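Periplasmic binding protein (Veillonella parvula, PDB 4MO9) probably captures an iron-siderophore or related metal chelate outside the cell membrane and delivers it to an ABC importer. Local coordinates at residues A[181-189]-A[320-331]. Numbering follows the deposited sequence.
Sequences YTNRVTRVL and EVFDAAVFEYLA
V185 sits over one face of the F327 ring, its CG1 4.1 Å from the ring centroid in a CH-pi contact, while its CG2 packs on A324 CB. In this TroA-like binding-protein fold they join residues 181-189, on the long backbone helix 171-194 that links the two lobes, to residues 324-331, on helix 324-334 of the C-terminal lobe, the two segments running at 25°. V185 can serve both partners because CG1 stands anti to the backbone N (chi1 170°), with CG2 touching A324 CB and F327 CD1 alike. One turn on, V188 CG1 meets A331 CB at 3.6 Å. Toward the start of helix 324-334, Y181 lays CD1 against A324 CB, and its hydroxyl donates to the syn lone pair of D323 OD1 (2.6 Å), with ring and carboxylate planes 44° apart. A phenylalanine in place of Y181 would probably leave that buried carboxylate oxygen without its short bond and D323 freer to turn. On the other flank, R184 CG brushes E328 OE2, but the guanidinium runs on to the F180 carbonyl, and E328 OE1 is hydrogen-bonded to T347 OG1. One water donates to R184 O and E328 OE2 (2.6 Å) and accepts from R187 NH1 at 2.9 Å.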
loop_
_atom_site.group_PDB
_atom_site.type_symbol
_atom_site.label_atom_id
_atom_site.label_comp_id
_atom_site.label_asym_id
_atom_site.label_seq_id
_atom_site.Cartn_x
_atom_site.Cartn_y
_atom_site.Cartn_z
ATOM N N TYR A 181 -2.311 3.364 -14.008
ATOM C CA TYR A 181 -1.528 2.365 -13.289
ATOM C C TYR A 181 -0.728 1.516 -14.269
ATOM O O TYR A 181 0.479 1.260 -14.059
ATOM C CB TYR A 181 -2.448 1.443 -12.480
ATOM C CG TYR A 181 -1.684 0.459 -11.624
ATOM C CD1 TYR A 181 -1.266 0.805 -10.340
ATOM C CD2 TYR A 181 -1.361 -0.809 -12.102
ATOM C CE1 TYR A 181 -0.549 -0.087 -9.551
ATOM C CE2 TYR A 181 -0.653 -1.714 -11.320
ATOM C CZ TYR A 181 -0.249 -1.346 -10.047
ATOM O OH TYR A 181 0.471 -2.239 -9.270
ATOM N N THR A 182 -1.413 1.072 -15.321
ATOM C CA THR A 182 -0.835 0.180 -16.321
ATOM C C THR A 182 0.295 0.842 -17.106
ATOM O O THR A 182 1.329 0.188 -17.338
ATOM C CB THR A 182 -1.921 -0.348 -17.303
ATOM O OG1 THR A 182 -2.951 -1.006 -16.553
ATOM C CG2 THR A 182 -1.330 -1.346 -18.311
ATOM N N ASN A 183 0.110 2.100 -17.540
ATOM C CA ASN A 183 1.167 2.821 -18.261
ATOM C C ASN A 183 2.480 2.701 -17.488
ATOM O O ASN A 183 3.540 2.450 -18.061
ATOM C CB ASN A 183 0.873 4.333 -18.414
ATOM C CG ASN A 183 -0.375 4.642 -19.240
ATOM O OD1 ASN A 183 -0.875 3.805 -20.004
ATOM N ND2 ASN A 183 -0.890 5.870 -19.083
ATOM N N ARG A 184 2.397 2.886 -16.178
ATOM C CA ARG A 184 3.605 3.054 -15.360
ATOM C C ARG A 184 4.242 1.737 -14.950
ATOM O O ARG A 184 5.467 1.572 -15.036
ATOM C CB ARG A 184 3.287 3.912 -14.136
ATOM C CG ARG A 184 3.005 5.354 -14.526
ATOM C CD ARG A 184 2.353 6.138 -13.419
ATOM N NE ARG A 184 2.356 7.560 -13.759
ATOM C CZ ARG A 184 1.502 8.119 -14.613
ATOM N NH1 ARG A 184 0.567 7.381 -15.195
ATOM N NH2 ARG A 184 1.580 9.416 -14.877
ATOM N N VAL A 185 3.421 0.787 -14.521
ATOM C CA VAL A 185 3.969 -0.486 -14.077
ATOM C C VAL A 185 4.555 -1.279 -15.250
ATOM O O VAL A 185 5.618 -1.897 -15.110
ATOM C CB VAL A 185 2.953 -1.287 -13.262
ATOM C CG1 VAL A 185 3.447 -2.710 -13.011
ATOM C CG2 VAL A 185 2.702 -0.577 -11.943
ATOM N N THR A 186 3.907 -1.227 -16.419
ATOM C CA THR A 186 4.445 -1.936 -17.585
ATOM C C THR A 186 5.755 -1.346 -18.083
ATOM O O THR A 186 6.629 -2.097 -18.521
ATOM C CB THR A 186 3.436 -2.057 -18.765
ATOM O OG1 THR A 186 3.084 -0.748 -19.240
ATOM C CG2 THR A 186 2.186 -2.814 -18.322
ATOM N N ARG A 187 5.900 -0.017 -18.043
ATOM C CA ARG A 187 7.168 0.612 -18.414
ATOM C C ARG A 187 8.280 0.053 -17.529
ATOM O O ARG A 187 9.341 -0.346 -18.026
ATOM C CB ARG A 187 7.106 2.144 -18.265
ATOM C CG ARG A 187 8.407 2.867 -18.624
ATOM C CD ARG A 187 8.336 4.387 -18.378
ATOM N NE ARG A 187 7.440 5.061 -19.322
ATOM C CZ ARG A 187 6.203 5.466 -19.031
ATOM N NH1 ARG A 187 5.695 5.276 -17.813
ATOM N NH2 ARG A 187 5.469 6.061 -19.970
ATOM N N VAL A 188 8.030 0.015 -16.225
ATOM C CA VAL A 188 8.993 -0.532 -15.264
ATOM C C VAL A 188 9.306 -2.008 -15.521
ATOM O O VAL A 188 10.478 -2.379 -15.690
ATOM C CB VAL A 188 8.508 -0.368 -13.804
ATOM C CG1 VAL A 188 9.406 -1.162 -12.842
ATOM C CG2 VAL A 188 8.471 1.109 -13.404
ATOM N N LEU A 189 8.271 -2.844 -15.567
ATOM C CA LEU A 189 8.474 -4.285 -15.684
ATOM C C LEU A 189 9.116 -4.665 -17.018
ATOM O O LEU A 189 10.004 -5.518 -17.057
ATOM C CB LEU A 189 7.166 -5.053 -15.452
ATOM C CG LEU A 189 6.566 -4.944 -14.048
ATOM C CD1 LEU A 189 5.247 -5.676 -13.956
ATOM C CD2 LEU A 189 7.535 -5.490 -13.010
ATOM N N GLU A 320 -1.713 -1.227 -2.991
ATOM C CA GLU A 320 -2.746 -0.204 -3.152
ATOM C C GLU A 320 -2.884 0.268 -4.587
ATOM O O GLU A 320 -1.993 0.050 -5.426
ATOM C CB GLU A 320 -2.477 1.019 -2.253
ATOM C CG GLU A 320 -3.212 1.006 -0.900
ATOM C CD GLU A 320 -4.740 1.014 -1.035
ATOM O OE1 GLU A 320 -5.264 1.209 -2.169
ATOM O OE2 GLU A 320 -5.427 0.840 0.006
ATOM N N VAL A 321 -3.998 0.946 -4.841
ATOM C CA VAL A 321 -4.324 1.426 -6.177
ATOM C C VAL A 321 -3.257 2.382 -6.711
ATOM O O VAL A 321 -3.047 2.453 -7.929
ATOM C CB VAL A 321 -5.732 2.081 -6.207
ATOM C CG1 VAL A 321 -5.757 3.343 -5.318
ATOM C CG2 VAL A 321 -6.158 2.405 -7.642
ATOM N N PHE A 322 -2.570 3.101 -5.816
ATOM C CA PHE A 322 -1.551 4.050 -6.249
ATOM C C PHE A 322 -0.109 3.503 -6.178
ATOM O O PHE A 322 0.852 4.282 -6.265
ATOM C CB PHE A 322 -1.662 5.386 -5.471
ATOM C CG PHE A 322 -1.760 5.227 -3.964
ATOM C CD1 PHE A 322 -0.977 4.290 -3.286
ATOM C CD2 PHE A 322 -2.625 6.032 -3.221
ATOM C CE1 PHE A 322 -1.068 4.144 -1.901
ATOM C CE2 PHE A 322 -2.721 5.896 -1.833
ATOM C CZ PHE A 322 -1.941 4.946 -1.173
ATOM N N ASP A 323 0.052 2.184 -6.025
ATOM C CA ASP A 323 1.394 1.628 -5.779
ATOM C C ASP A 323 2.316 1.582 -7.000
ATOM O O ASP A 323 3.466 1.149 -6.888
ATOM C CB ASP A 323 1.373 0.284 -5.001
ATOM C CG ASP A 323 0.980 -0.925 -5.852
ATOM O OD1 ASP A 323 0.962 -0.879 -7.112
ATOM O OD2 ASP A 323 0.665 -1.969 -5.231
ATOM N N ALA A 324 1.822 2.041 -8.150
ATOM C CA ALA A 324 2.678 2.171 -9.332
ATOM C C ALA A 324 3.885 3.039 -9.001
ATOM O O ALA A 324 4.975 2.844 -9.548
ATOM C CB ALA A 324 1.904 2.779 -10.493
ATOM N N ALA A 325 3.682 4.005 -8.108
ATOM C CA ALA A 325 4.780 4.867 -7.666
ATOM C C ALA A 325 5.879 4.077 -6.955
ATOM O O ALA A 325 7.059 4.463 -6.994
ATOM C CB ALA A 325 4.261 5.977 -6.768
ATOM N N VAL A 326 5.501 2.994 -6.283
ATOM C CA VAL A 326 6.491 2.171 -5.583
ATOM C C VAL A 326 7.307 1.371 -6.594
ATOM O O VAL A 326 8.529 1.250 -6.462
ATOM C CB VAL A 326 5.829 1.203 -4.599
ATOM C CG1 VAL A 326 6.877 0.330 -3.932
ATOM C CG2 VAL A 326 5.053 1.976 -3.541
ATOM N N PHE A 327 6.630 0.821 -7.598
ATOM C CA PHE A 327 7.318 0.109 -8.681
ATOM C C PHE A 327 8.357 1.032 -9.315
ATOM O O PHE A 327 9.502 0.632 -9.540
ATOM C CB PHE A 327 6.315 -0.362 -9.756
ATOM C CG PHE A 327 5.612 -1.659 -9.432
ATOM C CD1 PHE A 327 4.452 -1.663 -8.664
ATOM C CD2 PHE A 327 6.080 -2.870 -9.937
ATOM C CE1 PHE A 327 3.779 -2.852 -8.381
ATOM C CE2 PHE A 327 5.407 -4.082 -9.660
ATOM C CZ PHE A 327 4.248 -4.067 -8.884
ATOM N N GLU A 328 7.960 2.273 -9.585
ATOM C CA GLU A 328 8.868 3.255 -10.177
ATOM C C GLU A 328 10.024 3.621 -9.247
ATOM O O GLU A 328 11.180 3.706 -9.674
ATOM C CB GLU A 328 8.098 4.517 -10.561
ATOM C CG GLU A 328 7.116 4.332 -11.724
ATOM C CD GLU A 328 6.494 5.647 -12.143
ATOM O OE1 GLU A 328 6.320 6.527 -11.264
ATOM O OE2 GLU A 328 6.198 5.819 -13.347
ATOM N N TYR A 329 9.717 3.830 -7.970
ATOM C CA TYR A 329 10.759 4.205 -6.999
ATOM C C TYR A 329 11.814 3.122 -6.848
ATOM O O TYR A 329 13.009 3.411 -6.775
ATOM C CB TYR A 329 10.141 4.498 -5.631
ATOM C CG TYR A 329 11.147 5.033 -4.638
ATOM C CD1 TYR A 329 11.574 4.272 -3.555
ATOM C CD2 TYR A 329 11.681 6.306 -4.793
ATOM C CE1 TYR A 329 12.500 4.775 -2.642
ATOM C CE2 TYR A 329 12.610 6.819 -3.888
ATOM C CZ TYR A 329 13.015 6.049 -2.820
ATOM O OH TYR A 329 13.939 6.568 -1.927
ATOM N N LEU A 330 11.381 1.866 -6.792
ATOM C CA LEU A 330 12.335 0.775 -6.613
ATOM C C LEU A 330 13.220 0.632 -7.851
ATOM O O LEU A 330 14.434 0.527 -7.733
ATOM C CB LEU A 330 11.615 -0.540 -6.315
ATOM C CG LEU A 330 10.947 -0.656 -4.948
ATOM C CD1 LEU A 330 10.039 -1.880 -4.925
ATOM C CD2 LEU A 330 11.999 -0.740 -3.842
ATOM N N ALA A 331 12.613 0.649 -9.034
ATOM C CA ALA A 331 13.376 0.477 -10.279
ATOM C C ALA A 331 14.339 1.630 -10.533
ATOM O O ALA A 331 15.493 1.426 -10.957
ATOM C CB ALA A 331 12.426 0.310 -11.455
HETATM O O HOH W 1 6.795 4.251 -15.316
#